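Side-chain contacts in DUF3256 domain-containing protein (PDB 2P3P), which is of unknown function but can bind a magnesium ion and probably belongs to a protein held at a membrane: residues R127-F132 / T136-Y141; A148-S153 / Q170-T175; M19-S22 / V27-E30; N33-R38 / V59-N64; I107-T112 / Y195-G200. All coordinates share one frame; numbering follows the deposited sequence.

Contact 1: residues R127-F132 / T136-Y141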
# COMPACT_ATOMS: atom_id res chain seq x y z
N ARG A 127 -2.46 -15.05 5.16
CA ARG A 127 -1.67 -15.67 6.23
C ARG A 127 -0.28 -15.91 5.71
O ARG A 127 -0.07 -16.03 4.49
CB ARG A 127 -2.27 -17.01 6.68
CG ARG A 127 -3.67 -16.91 7.29
CD ARG A 127 -4.31 -18.27 7.57
NE ARG A 127 -3.41 -19.18 8.29
CZ ARG A 127 -3.80 -20.25 8.98
NH1 ARG A 127 -2.88 -20.99 9.59
NH2 ARG A 127 -5.08 -20.57 9.10
N ILE A 128 0.68 -16.04 6.63
CA ILE A 128 2.04 -16.28 6.17
C ILE A 128 2.12 -17.61 5.40
O ILE A 128 2.99 -17.78 4.54
CB ILE A 128 3.07 -16.22 7.33
CG1 ILE A 128 4.50 -16.13 6.80
CG2 ILE A 128 2.93 -17.46 8.28
CD1 ILE A 128 4.80 -14.94 5.89
N GLU A 129 1.22 -18.57 5.69
CA GLU A 129 1.31 -19.87 5.03
C GLU A 129 1.02 -19.79 3.54
O GLU A 129 1.41 -20.69 2.78
CB GLU A 129 0.40 -20.94 5.69
CG GLU A 129 -1.12 -20.72 5.53
CD GLU A 129 -1.96 -21.91 6.00
OE1 GLU A 129 -1.41 -22.98 6.41
OE2 GLU A 129 -3.20 -21.77 5.92
N ASP A 130 0.30 -18.74 3.15
CA ASP A 130 0.07 -18.45 1.72
C ASP A 130 1.35 -18.23 0.92
O ASP A 130 1.30 -18.28 -0.32
CB ASP A 130 -0.89 -17.28 1.57
CG ASP A 130 -2.25 -17.58 2.18
OD1 ASP A 130 -2.67 -18.75 2.17
OD2 ASP A 130 -2.88 -16.63 2.66
N PHE A 131 2.46 -18.01 1.61
CA PHE A 131 3.74 -17.71 0.97
C PHE A 131 4.65 -18.94 1.05
O PHE A 131 5.86 -18.87 0.72
CB PHE A 131 4.41 -16.51 1.66
CG PHE A 131 3.68 -15.22 1.48
CD1 PHE A 131 3.96 -14.39 0.39
CD2 PHE A 131 2.69 -14.84 2.37
CE1 PHE A 131 3.28 -13.20 0.21
CE2 PHE A 131 1.99 -13.65 2.17
CZ PHE A 131 2.30 -12.84 1.07
N PHE A 132 4.08 -20.07 1.47
CA PHE A 132 4.89 -21.28 1.57
C PHE A 132 5.07 -21.95 0.21
O PHE A 132 4.16 -21.96 -0.63
CB PHE A 132 4.29 -22.29 2.57
CG PHE A 132 4.35 -21.88 4.02
CD1 PHE A 132 4.99 -20.70 4.46
CD2 PHE A 132 3.75 -22.69 4.96
CE1 PHE A 132 5.01 -20.37 5.81
CE2 PHE A 132 3.76 -22.37 6.31
CZ PHE A 132 4.39 -21.21 6.74
N THR A 136 5.36 -28.08 1.87
CA THR A 136 5.89 -27.67 3.16
C THR A 136 5.46 -28.60 4.29
O THR A 136 4.28 -28.88 4.42
CB THR A 136 5.43 -26.25 3.47
OG1 THR A 136 6.15 -25.40 2.57
CG2 THR A 136 5.73 -25.92 4.93
N ASP A 137 6.45 -29.09 5.06
CA ASP A 137 6.21 -29.98 6.20
C ASP A 137 6.27 -29.16 7.49
O ASP A 137 7.33 -28.70 7.93
CB ASP A 137 7.26 -31.11 6.22
CG ASP A 137 7.05 -32.09 7.35
OD1 ASP A 137 6.04 -31.96 8.09
OD2 ASP A 137 7.88 -33.01 7.49
N ARG A 138 5.12 -28.98 8.12
CA ARG A 138 5.04 -28.24 9.39
C ARG A 138 5.64 -28.98 10.58
O ARG A 138 5.62 -28.45 11.71
CB ARG A 138 3.58 -27.84 9.67
CG ARG A 138 3.09 -26.79 8.65
CD ARG A 138 1.59 -26.77 8.46
NE ARG A 138 1.24 -25.79 7.43
CZ ARG A 138 1.26 -26.01 6.12
NH1 ARG A 138 1.60 -27.21 5.59
NH2 ARG A 138 0.91 -25.01 5.32
N GLN A 139 6.12 -30.20 10.40
CA GLN A 139 6.90 -30.86 11.49
C GLN A 139 8.37 -30.99 11.14
O GLN A 139 9.12 -31.68 11.85
CB GLN A 139 6.31 -32.22 11.86
CG GLN A 139 4.84 -32.18 12.30
CD GLN A 139 4.69 -31.56 13.68
OE1 GLN A 139 3.92 -30.62 13.87
NE2 GLN A 139 5.42 -32.09 14.66
N SER A 140 8.80 -30.35 10.07
CA SER A 140 10.22 -30.39 9.68
C SER A 140 11.08 -29.57 10.62
O SER A 140 10.62 -28.60 11.20
CB SER A 140 10.45 -29.89 8.25
OG SER A 140 10.19 -28.50 8.09
N TYR A 141 12.34 -29.99 10.76
CA TYR A 141 13.29 -29.26 11.55
C TYR A 141 13.33 -27.81 11.11
O TYR A 141 13.28 -26.88 11.92
CB TYR A 141 14.66 -29.92 11.38
CG TYR A 141 15.65 -29.57 12.46
CD1 TYR A 141 15.98 -30.50 13.46
CD2 TYR A 141 16.26 -28.31 12.48
CE1 TYR A 141 16.89 -30.17 14.46
CE2 TYR A 141 17.13 -27.97 13.48
CZ TYR A 141 17.45 -28.90 14.46
OH TYR A 141 18.37 -28.54 15.43
O HOH W 1 0.05 -23.38 8.84

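Contact 2: residues A148-S153 / Q170-T175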
# COMPACT_ATOMS: atom_id res chain seq x y z
N ALA A 148 8.78 -19.46 15.12
CA ALA A 148 8.60 -18.28 15.98
C ALA A 148 9.09 -16.97 15.31
O ALA A 148 8.68 -15.87 15.73
CB ALA A 148 9.24 -18.49 17.33
N SER A 149 9.93 -17.09 14.28
CA SER A 149 10.39 -15.92 13.55
C SER A 149 9.44 -15.48 12.41
O SER A 149 9.65 -14.44 11.77
CB SER A 149 11.81 -16.12 13.05
OG SER A 149 12.72 -16.09 14.13
N LEU A 150 8.39 -16.28 12.16
CA LEU A 150 7.46 -16.04 11.06
C LEU A 150 6.45 -14.95 11.41
O LEU A 150 5.79 -14.43 10.52
CB LEU A 150 6.73 -17.36 10.70
CG LEU A 150 7.53 -18.43 9.94
CD1 LEU A 150 6.66 -19.67 9.73
CD2 LEU A 150 8.06 -17.92 8.60
N THR A 151 6.36 -14.61 12.70
CA THR A 151 5.42 -13.60 13.20
C THR A 151 6.22 -12.62 14.07
O THR A 151 6.94 -13.06 14.96
CB THR A 151 4.31 -14.28 14.03
OG1 THR A 151 3.57 -15.19 13.20
CG2 THR A 151 3.36 -13.25 14.62
N PRO A 152 6.09 -11.29 13.86
CA PRO A 152 5.11 -10.56 13.03
C PRO A 152 5.31 -10.81 11.55
O PRO A 152 6.43 -10.82 11.06
CB PRO A 152 5.35 -9.08 13.40
CG PRO A 152 6.01 -9.14 14.70
CD PRO A 152 6.88 -10.34 14.66
N SER A 153 4.21 -11.04 10.84
CA SER A 153 4.29 -11.42 9.47
C SER A 153 4.23 -10.17 8.59
O SER A 153 3.25 -9.94 7.87
CB SER A 153 3.20 -12.41 9.12
OG SER A 153 3.27 -13.56 9.95
N GLN A 170 5.71 -11.02 1.27
CA GLN A 170 6.17 -11.14 2.64
C GLN A 170 7.56 -10.55 2.76
O GLN A 170 8.42 -10.70 1.89
CB GLN A 170 6.05 -12.58 3.22
CG GLN A 170 6.85 -13.70 2.50
CD GLN A 170 8.32 -13.72 2.90
OE1 GLN A 170 8.69 -13.15 3.92
NE2 GLN A 170 9.15 -14.29 2.05
N THR A 171 7.77 -9.82 3.84
CA THR A 171 9.08 -9.23 4.10
C THR A 171 9.67 -9.82 5.37
O THR A 171 10.56 -9.21 5.96
CB THR A 171 9.03 -7.70 4.15
OG1 THR A 171 8.06 -7.28 5.10
CG2 THR A 171 8.64 -7.07 2.79
N VAL A 172 9.20 -11.01 5.78
CA VAL A 172 9.79 -11.76 6.89
C VAL A 172 11.22 -12.27 6.56
O VAL A 172 12.13 -12.24 7.40
CB VAL A 172 8.85 -12.96 7.31
CG1 VAL A 172 9.50 -13.83 8.37
CG2 VAL A 172 7.48 -12.47 7.79
N THR A 173 11.39 -12.83 5.37
CA THR A 173 12.66 -13.42 5.03
C THR A 173 13.83 -12.48 5.27
O THR A 173 14.84 -12.89 5.85
CB THR A 173 12.71 -13.94 3.60
OG1 THR A 173 11.69 -14.92 3.40
CG2 THR A 173 14.11 -14.56 3.32
N GLU A 174 13.70 -11.21 4.90
CA GLU A 174 14.81 -10.26 5.16
C GLU A 174 15.09 -10.00 6.65
O GLU A 174 16.21 -9.64 7.00
CB GLU A 174 14.59 -8.96 4.41
CG GLU A 174 13.38 -8.18 4.81
CD GLU A 174 13.01 -7.17 3.76
OE1 GLU A 174 12.35 -7.57 2.77
OE2 GLU A 174 13.43 -5.99 3.91
N THR A 175 14.12 -10.28 7.52
CA THR A 175 14.30 -10.14 8.97
C THR A 175 15.13 -11.26 9.63
O THR A 175 15.66 -11.08 10.73
CB THR A 175 12.94 -9.97 9.70
OG1 THR A 175 12.19 -11.19 9.68
CG2 THR A 175 12.11 -8.82 9.08
O HOH W 2 12.60 -12.69 12.06

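Contact 3: residues M19-S22 / V27-E30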
# COMPACT_ATOMS: atom_id res chain seq x y z
N MSE A 19 -9.68 16.38 0.39
CA MSE A 19 -9.33 15.50 1.52
C MSE A 19 -9.10 16.38 2.77
O MSE A 19 -8.37 17.36 2.69
CB MSE A 19 -8.07 14.72 1.17
CG MSE A 19 -7.59 13.72 2.21
SE MSE A 19 -5.95 12.87 1.58
CE MSE A 19 -4.86 14.48 1.57
N PRO A 20 -9.76 16.08 3.90
CA PRO A 20 -9.51 16.86 5.10
C PRO A 20 -8.04 16.70 5.52
O PRO A 20 -7.46 15.58 5.47
CB PRO A 20 -10.43 16.22 6.16
CG PRO A 20 -11.54 15.50 5.37
CD PRO A 20 -10.80 15.03 4.09
N GLU A 21 -7.44 17.79 5.96
CA GLU A 21 -6.08 17.73 6.50
C GLU A 21 -5.93 16.66 7.60
O GLU A 21 -4.90 15.97 7.68
CB GLU A 21 -5.67 19.11 7.05
CG GLU A 21 -4.24 19.17 7.52
CD GLU A 21 -3.79 20.58 7.92
OE1 GLU A 21 -4.26 21.57 7.34
OE2 GLU A 21 -2.94 20.67 8.82
N SER A 22 -6.93 16.56 8.48
CA SER A 22 -6.89 15.60 9.60
C SER A 22 -6.82 14.18 9.13
O SER A 22 -6.20 13.37 9.77
CB SER A 22 -8.05 15.81 10.57
OG SER A 22 -7.84 15.15 11.83
N VAL A 27 1.00 17.34 4.86
CA VAL A 27 1.17 18.75 4.53
C VAL A 27 -0.09 19.44 5.00
O VAL A 27 -1.13 18.79 5.23
CB VAL A 27 1.38 19.02 2.99
CG1 VAL A 27 2.72 18.46 2.46
CG2 VAL A 27 0.19 18.51 2.14
N THR A 28 -0.05 20.76 5.11
CA THR A 28 -1.27 21.50 5.49
C THR A 28 -2.23 21.55 4.33
O THR A 28 -1.84 21.29 3.18
CB THR A 28 -0.96 22.95 5.94
OG1 THR A 28 -0.33 23.63 4.86
CG2 THR A 28 -0.05 22.98 7.17
N MSE A 29 -3.47 21.96 4.59
CA MSE A 29 -4.48 22.06 3.52
C MSE A 29 -4.01 23.08 2.47
O MSE A 29 -4.08 22.86 1.26
CB MSE A 29 -5.83 22.49 4.11
CG MSE A 29 -6.91 22.77 3.09
SE MSE A 29 -7.38 21.12 2.14
CE MSE A 29 -8.87 20.54 3.20
N GLU A 30 -3.49 24.19 2.98
CA GLU A 30 -2.98 25.26 2.14
C GLU A 30 -1.75 24.86 1.31
O GLU A 30 -1.70 25.18 0.15
CB GLU A 30 -2.71 26.51 3.00
CG GLU A 30 -3.95 26.97 3.77
CD GLU A 30 -3.94 26.59 5.25
OE1 GLU A 30 -3.61 25.41 5.59
OE2 GLU A 30 -4.26 27.48 6.06
O HOH W 3 -4.15 24.29 7.95

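Contact 4: residues N33-R38 / V59-N64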
# COMPACT_ATOMS: atom_id res chain seq x y z
N ASN A 33 -3.30 22.51 -1.42
CA ASN A 33 -4.06 23.16 -2.46
C ASN A 33 -3.18 24.15 -3.25
O ASN A 33 -3.41 24.36 -4.43
CB ASN A 33 -5.39 23.73 -1.92
CG ASN A 33 -6.56 22.75 -2.13
OD1 ASN A 33 -6.65 21.69 -1.47
ND2 ASN A 33 -7.41 23.06 -3.11
N ASP A 34 -2.10 24.65 -2.64
CA ASP A 34 -1.09 25.46 -3.38
C ASP A 34 -0.22 24.56 -4.31
O ASP A 34 0.04 24.92 -5.45
CB ASP A 34 -0.22 26.35 -2.44
CG ASP A 34 -1.02 27.51 -1.73
OD1 ASP A 34 -2.13 27.91 -2.16
OD2 ASP A 34 -0.51 28.05 -0.72
N LEU A 35 0.17 23.37 -3.85
CA LEU A 35 0.87 22.38 -4.70
C LEU A 35 0.08 22.00 -5.95
O LEU A 35 0.60 21.93 -7.05
CB LEU A 35 1.12 21.08 -3.91
CG LEU A 35 1.39 19.76 -4.67
CD1 LEU A 35 2.89 19.57 -4.89
CD2 LEU A 35 0.84 18.56 -3.89
N CYS A 36 -1.18 21.67 -5.73
CA CYS A 36 -2.07 21.35 -6.83
C CYS A 36 -2.27 22.53 -7.79
O CYS A 36 -2.32 22.31 -9.00
CB CYS A 36 -3.42 20.89 -6.29
SG CYS A 36 -3.31 19.23 -5.58
N ARG A 37 -2.38 23.75 -7.26
CA ARG A 37 -2.45 24.94 -8.11
C ARG A 37 -1.25 25.12 -9.03
O ARG A 37 -1.42 25.43 -10.22
CB ARG A 37 -2.68 26.23 -7.31
CG ARG A 37 -3.13 27.35 -8.20
CD ARG A 37 -3.58 28.61 -7.48
NE ARG A 37 -4.56 28.33 -6.43
CZ ARG A 37 -4.27 28.08 -5.15
NH1 ARG A 37 -3.01 28.05 -4.73
NH2 ARG A 37 -5.26 27.85 -4.28
N ARG A 38 -0.04 24.90 -8.51
CA ARG A 38 1.15 24.97 -9.36
C ARG A 38 1.19 23.82 -10.37
O ARG A 38 1.75 23.97 -11.47
CB ARG A 38 2.42 24.95 -8.49
CG ARG A 38 2.51 26.10 -7.51
CD ARG A 38 3.86 26.15 -6.81
NE ARG A 38 4.09 24.96 -6.00
CZ ARG A 38 3.78 24.82 -4.71
NH1 ARG A 38 4.06 23.67 -4.09
NH2 ARG A 38 3.22 25.82 -4.01
N VAL A 59 8.37 16.14 1.93
CA VAL A 59 7.38 15.31 1.28
C VAL A 59 7.60 15.42 -0.22
O VAL A 59 7.75 16.52 -0.72
CB VAL A 59 5.95 15.78 1.68
CG1 VAL A 59 4.90 14.80 1.16
CG2 VAL A 59 5.84 15.93 3.21
N THR A 60 7.67 14.28 -0.93
CA THR A 60 7.65 14.28 -2.38
C THR A 60 6.32 13.73 -2.89
O THR A 60 5.77 12.76 -2.33
CB THR A 60 8.80 13.47 -2.95
OG1 THR A 60 8.64 12.10 -2.57
CG2 THR A 60 10.12 13.99 -2.38
N PHE A 61 5.85 14.29 -3.99
CA PHE A 61 4.59 13.88 -4.60
C PHE A 61 4.81 13.45 -6.04
O PHE A 61 5.56 14.10 -6.76
CB PHE A 61 3.62 15.06 -4.61
CG PHE A 61 3.19 15.54 -3.25
CD1 PHE A 61 2.05 15.02 -2.65
CD2 PHE A 61 3.91 16.49 -2.57
CE1 PHE A 61 1.65 15.46 -1.40
CE2 PHE A 61 3.50 16.93 -1.32
CZ PHE A 61 2.38 16.39 -0.75
N LEU A 62 4.19 12.33 -6.42
CA LEU A 62 3.92 12.00 -7.79
C LEU A 62 2.42 12.13 -7.98
O LEU A 62 1.66 11.41 -7.36
CB LEU A 62 4.36 10.58 -8.13
CG LEU A 62 5.87 10.32 -8.03
CD1 LEU A 62 6.15 8.88 -8.41
CD2 LEU A 62 6.66 11.28 -8.90
N LEU A 63 2.02 13.08 -8.82
CA LEU A 63 0.62 13.42 -9.06
C LEU A 63 0.22 13.02 -10.49
O LEU A 63 0.67 13.60 -11.44
CB LEU A 63 0.38 14.93 -8.86
CG LEU A 63 0.76 15.49 -7.48
CD1 LEU A 63 0.65 17.02 -7.53
CD2 LEU A 63 -0.11 14.95 -6.35
N ASN A 64 -0.64 12.01 -10.58
CA ASN A 64 -1.16 11.53 -11.85
C ASN A 64 -2.70 11.44 -11.75
O ASN A 64 -3.25 11.28 -10.67
CB ASN A 64 -0.47 10.17 -12.16
CG ASN A 64 -0.90 9.56 -13.49
OD1 ASN A 64 -2.06 9.20 -13.68
ND2 ASN A 64 0.06 9.42 -14.41

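Contact 5: residues I107-T112 / Y195-G200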
# COMPACT_ATOMS: atom_id res chain seq x y z
N ILE A 107 -3.64 -1.21 4.19
CA ILE A 107 -4.58 -0.81 3.13
C ILE A 107 -5.84 -0.24 3.84
O ILE A 107 -6.47 -0.93 4.69
CB ILE A 107 -4.99 -1.98 2.22
CG1 ILE A 107 -3.79 -2.73 1.68
CG2 ILE A 107 -5.82 -1.45 1.03
CD1 ILE A 107 -4.19 -3.93 0.85
N ASP A 108 -6.15 1.02 3.52
CA ASP A 108 -7.33 1.70 4.00
C ASP A 108 -8.28 1.93 2.81
O ASP A 108 -7.85 2.09 1.67
CB ASP A 108 -6.93 3.05 4.67
CG ASP A 108 -6.12 2.86 5.92
OD1 ASP A 108 -6.52 2.01 6.74
OD2 ASP A 108 -5.08 3.55 6.08
N PHE A 109 -9.58 1.90 3.09
CA PHE A 109 -10.62 2.28 2.12
C PHE A 109 -11.47 3.39 2.64
O PHE A 109 -11.76 3.45 3.85
CB PHE A 109 -11.49 1.09 1.76
CG PHE A 109 -10.77 0.07 0.95
CD1 PHE A 109 -10.90 0.02 -0.42
CD2 PHE A 109 -9.96 -0.87 1.60
CE1 PHE A 109 -10.24 -0.96 -1.13
CE2 PHE A 109 -9.30 -1.86 0.89
CZ PHE A 109 -9.43 -1.91 -0.44
N TYR A 110 -11.84 4.31 1.74
CA TYR A 110 -12.74 5.43 2.05
C TYR A 110 -13.80 5.57 0.99
O TYR A 110 -13.60 5.18 -0.18
CB TYR A 110 -12.02 6.76 2.11
CG TYR A 110 -10.92 6.88 3.09
CD1 TYR A 110 -11.10 7.53 4.31
CD2 TYR A 110 -9.68 6.40 2.78
CE1 TYR A 110 -10.03 7.65 5.21
CE2 TYR A 110 -8.64 6.53 3.62
CZ TYR A 110 -8.79 7.15 4.82
OH TYR A 110 -7.64 7.20 5.59
N THR A 111 -14.91 6.19 1.35
CA THR A 111 -15.80 6.72 0.31
C THR A 111 -15.10 7.89 -0.39
O THR A 111 -14.09 8.41 0.09
CB THR A 111 -17.13 7.22 0.88
OG1 THR A 111 -16.90 8.41 1.65
CG2 THR A 111 -17.79 6.15 1.79
N THR A 112 -15.64 8.33 -1.53
CA THR A 112 -15.06 9.50 -2.22
C THR A 112 -15.21 10.81 -1.43
O THR A 112 -14.61 11.84 -1.77
CB THR A 112 -15.59 9.64 -3.65
OG1 THR A 112 -17.02 9.48 -3.65
CG2 THR A 112 -15.01 8.57 -4.57
N TYR A 195 -3.51 -10.17 -6.53
CA TYR A 195 -4.95 -10.01 -6.32
C TYR A 195 -5.50 -9.04 -7.38
O TYR A 195 -4.84 -8.08 -7.81
CB TYR A 195 -5.19 -9.46 -4.91
CG TYR A 195 -4.95 -10.42 -3.74
CD1 TYR A 195 -6.03 -10.96 -3.07
CD2 TYR A 195 -3.65 -10.72 -3.27
CE1 TYR A 195 -5.85 -11.84 -2.03
CE2 TYR A 195 -3.45 -11.59 -2.21
CZ TYR A 195 -4.54 -12.14 -1.57
OH TYR A 195 -4.38 -13.03 -0.51
N ARG A 196 -6.73 -9.27 -7.76
CA ARG A 196 -7.40 -8.48 -8.76
C ARG A 196 -8.71 -7.98 -8.14
O ARG A 196 -9.42 -8.71 -7.44
CB ARG A 196 -7.68 -9.32 -10.01
CG ARG A 196 -8.14 -8.51 -11.18
CD ARG A 196 -8.20 -9.34 -12.47
NE ARG A 196 -9.01 -8.61 -13.43
CZ ARG A 196 -9.75 -9.15 -14.41
NH1 ARG A 196 -9.79 -10.47 -14.60
NH2 ARG A 196 -10.45 -8.35 -15.22
N TRP A 197 -9.01 -6.72 -8.38
CA TRP A 197 -10.26 -6.11 -7.95
C TRP A 197 -11.38 -6.57 -8.86
O TRP A 197 -11.36 -6.35 -10.08
CB TRP A 197 -10.12 -4.61 -8.02
CG TRP A 197 -11.26 -3.80 -7.50
CD1 TRP A 197 -12.17 -3.13 -8.24
CD2 TRP A 197 -11.57 -3.52 -6.13
NE1 TRP A 197 -13.02 -2.45 -7.42
CE2 TRP A 197 -12.66 -2.65 -6.12
CE3 TRP A 197 -10.98 -3.87 -4.92
CZ2 TRP A 197 -13.24 -2.17 -4.93
CZ3 TRP A 197 -11.57 -3.40 -3.73
CH2 TRP A 197 -12.67 -2.57 -3.76
N GLN A 198 -12.35 -7.25 -8.27
CA GLN A 198 -13.40 -7.87 -9.02
C GLN A 198 -14.65 -7.69 -8.18
O GLN A 198 -14.72 -8.19 -7.05
CB GLN A 198 -13.09 -9.36 -9.25
CG GLN A 198 -11.91 -9.62 -10.20
CD GLN A 198 -11.41 -11.07 -10.23
OE1 GLN A 198 -11.91 -11.94 -9.51
NE2 GLN A 198 -10.42 -11.34 -11.08
N SER A 199 -15.60 -6.94 -8.73
CA SER A 199 -16.88 -6.68 -8.09
C SER A 199 -16.71 -6.24 -6.63
O SER A 199 -17.23 -6.87 -5.70
CB SER A 199 -17.78 -7.92 -8.18
OG SER A 199 -17.25 -8.99 -7.42
N GLY A 200 -15.96 -5.16 -6.47
CA GLY A 200 -15.89 -4.44 -5.21
C GLY A 200 -15.05 -5.12 -4.14
O GLY A 200 -15.28 -4.86 -2.96

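Contact 1: residues R127-F132 / T136-Y141
A surface salt-bridge network ties Glu-129, in the 3-10 turn 128-131, to Arg-138, in the type I beta turn from Asp-137 to Ser-140. Arg-138 NH2 donates to Glu-129 OE1 over 3.3 Å, a bent bond with an N-H...O angle of 137°. It comes to the anti side of the oxygen, from out of the carboxylate plane, and the two flat groups stand almost perpendicular, 86° apart. A water completes the link, giving a hydrogen to OE1 and accepting one from Arg-138 NE at 3.0 Å in the guanidinium plane. Arginine suits the place because its chain, extended from CG to NE, spans the gap between the turns and still presents two donors. The other carboxylate oxygen, Glu-129 OE2, lies over the face of the Arg-127 guanidinium, 3.5 Å from NE, so that pairing is one of charges alone.

Phe-132 packs beside the ion pair. Its CD2 is 3.7 Å from Arg-138 NH2, which sits at the ring edge, while Glu-129 CA covers one face of the same ring. Thr-136 brings CG2 to within 3.8 Å of Phe-132 CD2, and its hydroxyl bonds to Leu-133 O.

Phe-132 also meets Phe-187 edge-to-face, Arg-138 leans on Tyr-143 of helix 141-146, and the buried Phe-131 packs on strands 165-170 and 193-197.

Contact 2: residues A148-S153 / Q170-T175
Val-172 does nearly all the touching, its forked side chain pushed into the bend made by Ser-149 to Ser-153. Val-172 CG1, set anti to the backbone N (chi1 174°), reaches 3.5 Å from Ser-149 O. Val-172 CG2 goes to the other arm of the bend, meeting the CA of Ser-153 at 3.8 Å and also lying near the carbonyl oxygens of Leu-150 and Pro-152. A branched, compact residue fits here because each methyl meets a different part of the bend. Leu-150 starts out away from Val-172 but swings CD2 back to 4.3 Å from Val-172 CG1, a looser apolar touch. The bend itself, with a cis peptide before Pro-152, is braced by Ser-153 OG, which donates to Leu-150 O over 2.7 Å.

Between the two segments the chain runs out along strand 155-159 and back along the antiparallel strand 165-170, so the contact packs together the stretches that flank this hairpin. On the Val-172 side, the amide of Gln-170 grips Thr-173 twice: OE1 takes its backbone N in the carbonyl plane, on a lone pair, and NE2 donates to OG1 over 2.9 Å. NE2 also bonds to Ser-189 O. Glutamine, donor and acceptor in one group, can meet both needs and set the turn that carries Val-172.

Toward Thr-175 the packing gives way to water. One molecule donates to Thr-175 OG1 at 2.8 Å and, only weakly, to Ser-149 O at 3.4 Å. Ser-149 binds magnesium in a crystal structure of this protein; here the site holds no metal.

Contact 3: residues M19-S22 / V27-E30
Glu-21 is stretched to full length, with CG anti to the backbone N (chi1 -175°) and the chain extended beyond it, which carries its carboxylate to the backbone of Thr-28 and Met-29. Met-29 leaves its backbone the same way but then bends twice, folding its methyl back over the other segment. Glu-21 OE1 accepts the backbone N-H of Met-29 at 2.9 Å, with an N-H...O angle of 148°; the donor approaches from above the carboxylate plane, 57° out of it. The side chains of Glu-21 and Thr-28 lie side by side, with Glu-21 OE1 3.5 Å from Thr-28 CA.

This is the start of helix 29-39. Thr-28 is its N-cap and forms a capping box with Glu-31, whose carboxylate takes the Thr-28 N-H. Glu-21 thus serves a first-turn N-H from outside the helix, and its charge is probably favoured by the helix dipole. Glutamate suits the position because it has both the reach and the charge.

Glu-30 brings a second carboxylate close, its OE1 4.3 Å from Glu-21 OE1. A water donates to both oxygens, at 2.8 Å to Glu-21 OE1 and 2.7 Å to Glu-30 OE1, and probably eases their repulsion. At the other end, the CE of Met-29, a selenomethionine, rests 3.3 Å from Met-19 O, a carbonyl that also accepts a bond from Arg-32 NH2.

Contact 4: residues N33-R38 / V59-N64
The ring of Phe-61 has one face covered by Leu-35: the methyl CD2 sits 3.8 Å from the ring centroid and only 5° off the ring normal, a well-centred CH-pi contact. So nearly central is it that all six ring carbons of Phe-61 lie at similar distances from Leu-35 CD2, with CG at 3.9 Å and CZ at 4.1 Å. The ring also touches Ile-70 on the neighbouring strand.

The contact packs helix 29-39 on strand 58-64, the second strand of the seven-stranded antiparallel meander. Residues 61 and 63, two apart on a strand, both turn their side chains to the helix, and Leu-35 fits between them. Leu-35 CD2 also meets Leu-63 CD1 tip to tip at 4.0 Å. With CG anti to the backbone N, the chi1 of Leu-35 (160°) carries that carbon out toward the strand, and Leu-35 CD1 reaches Phe-61 CD2 at 4.0 Å. Leucine is apt because one methyl can press on a ring while its branch point meets a second side chain, here Leu-63 through its CD1; Leu-35 also touches Ala-49 on strand 47-52, and Leu-63 touches Phe-16 of helix 11-18.

The far side of the helix is polar. There Arg-37 NH1 donates to Asp-34 OD1 over 2.7 Å with an N-H...O angle of 163°.

Contact 5: residues I107-T112 / Y195-G200
Aromatic contact carries the whole meeting of Phe-109 and Trp-197. The phenyl ring and the six-membered ring of the indole lie rim to rim, planes 16° apart and centroids 5.9 Å apart, neither resting over the other's face. Trp-197 CG lies anti to the backbone N (chi1 -175°), which sends the indole out toward Phe-109. The side chains slide past one another in opposite directions, so only their outer carbons touch: Phe-109 CE1 is 3.8 Å from Trp-197 CZ3 and 3.9 Å from CH2. Large flat hydrocarbon rings suit this buried place, where the two backbones stay far apart: the nearest CA atoms, those of Phe-109 and Gly-200, are 11.3 Å apart.

The polar end of the pair is the indole N-H: Trp-197 NE1 donates to Pro-84 O, which satisfies this buried atom and helps fix the ring's rotation.

Backbone packing covers part of one indole face, where Gly-200 C lies 3.5 Å above the plane.

Phe-109 belongs to strand 104-111 of the seven-stranded sheet and Trp-197 to strand 193-197 of the four-stranded one, so the pair joins the two sheets. Phe-122 stacks on Phe-109, and Phe-202 of strand 202-204 meets Trp-197 edge-to-face.

How the contacts relate
Contacts 4 and 5 are buried and wholly apolar across their segments, one packing a helix on the seven-stranded sheet, the other joining that sheet to the four-stranded one. Contact 1, at the surface, combines a charged, watered pair with packing round Phe-132. Of the two partly buried contacts, contact 2 is methyl packing with a weak water link, whereas contact 3 centres on a carboxylate taking a helix-start N-H. Contacts 3 and 4 share helix 29-39, and Val-27 of contact 3 packs on Val-59 of contact 4. At the other end of the molecule, contacts 1 and 2 touch through Ile-128 and Phe-131 against Gln-170; both lie within the long loop closed by contact 5.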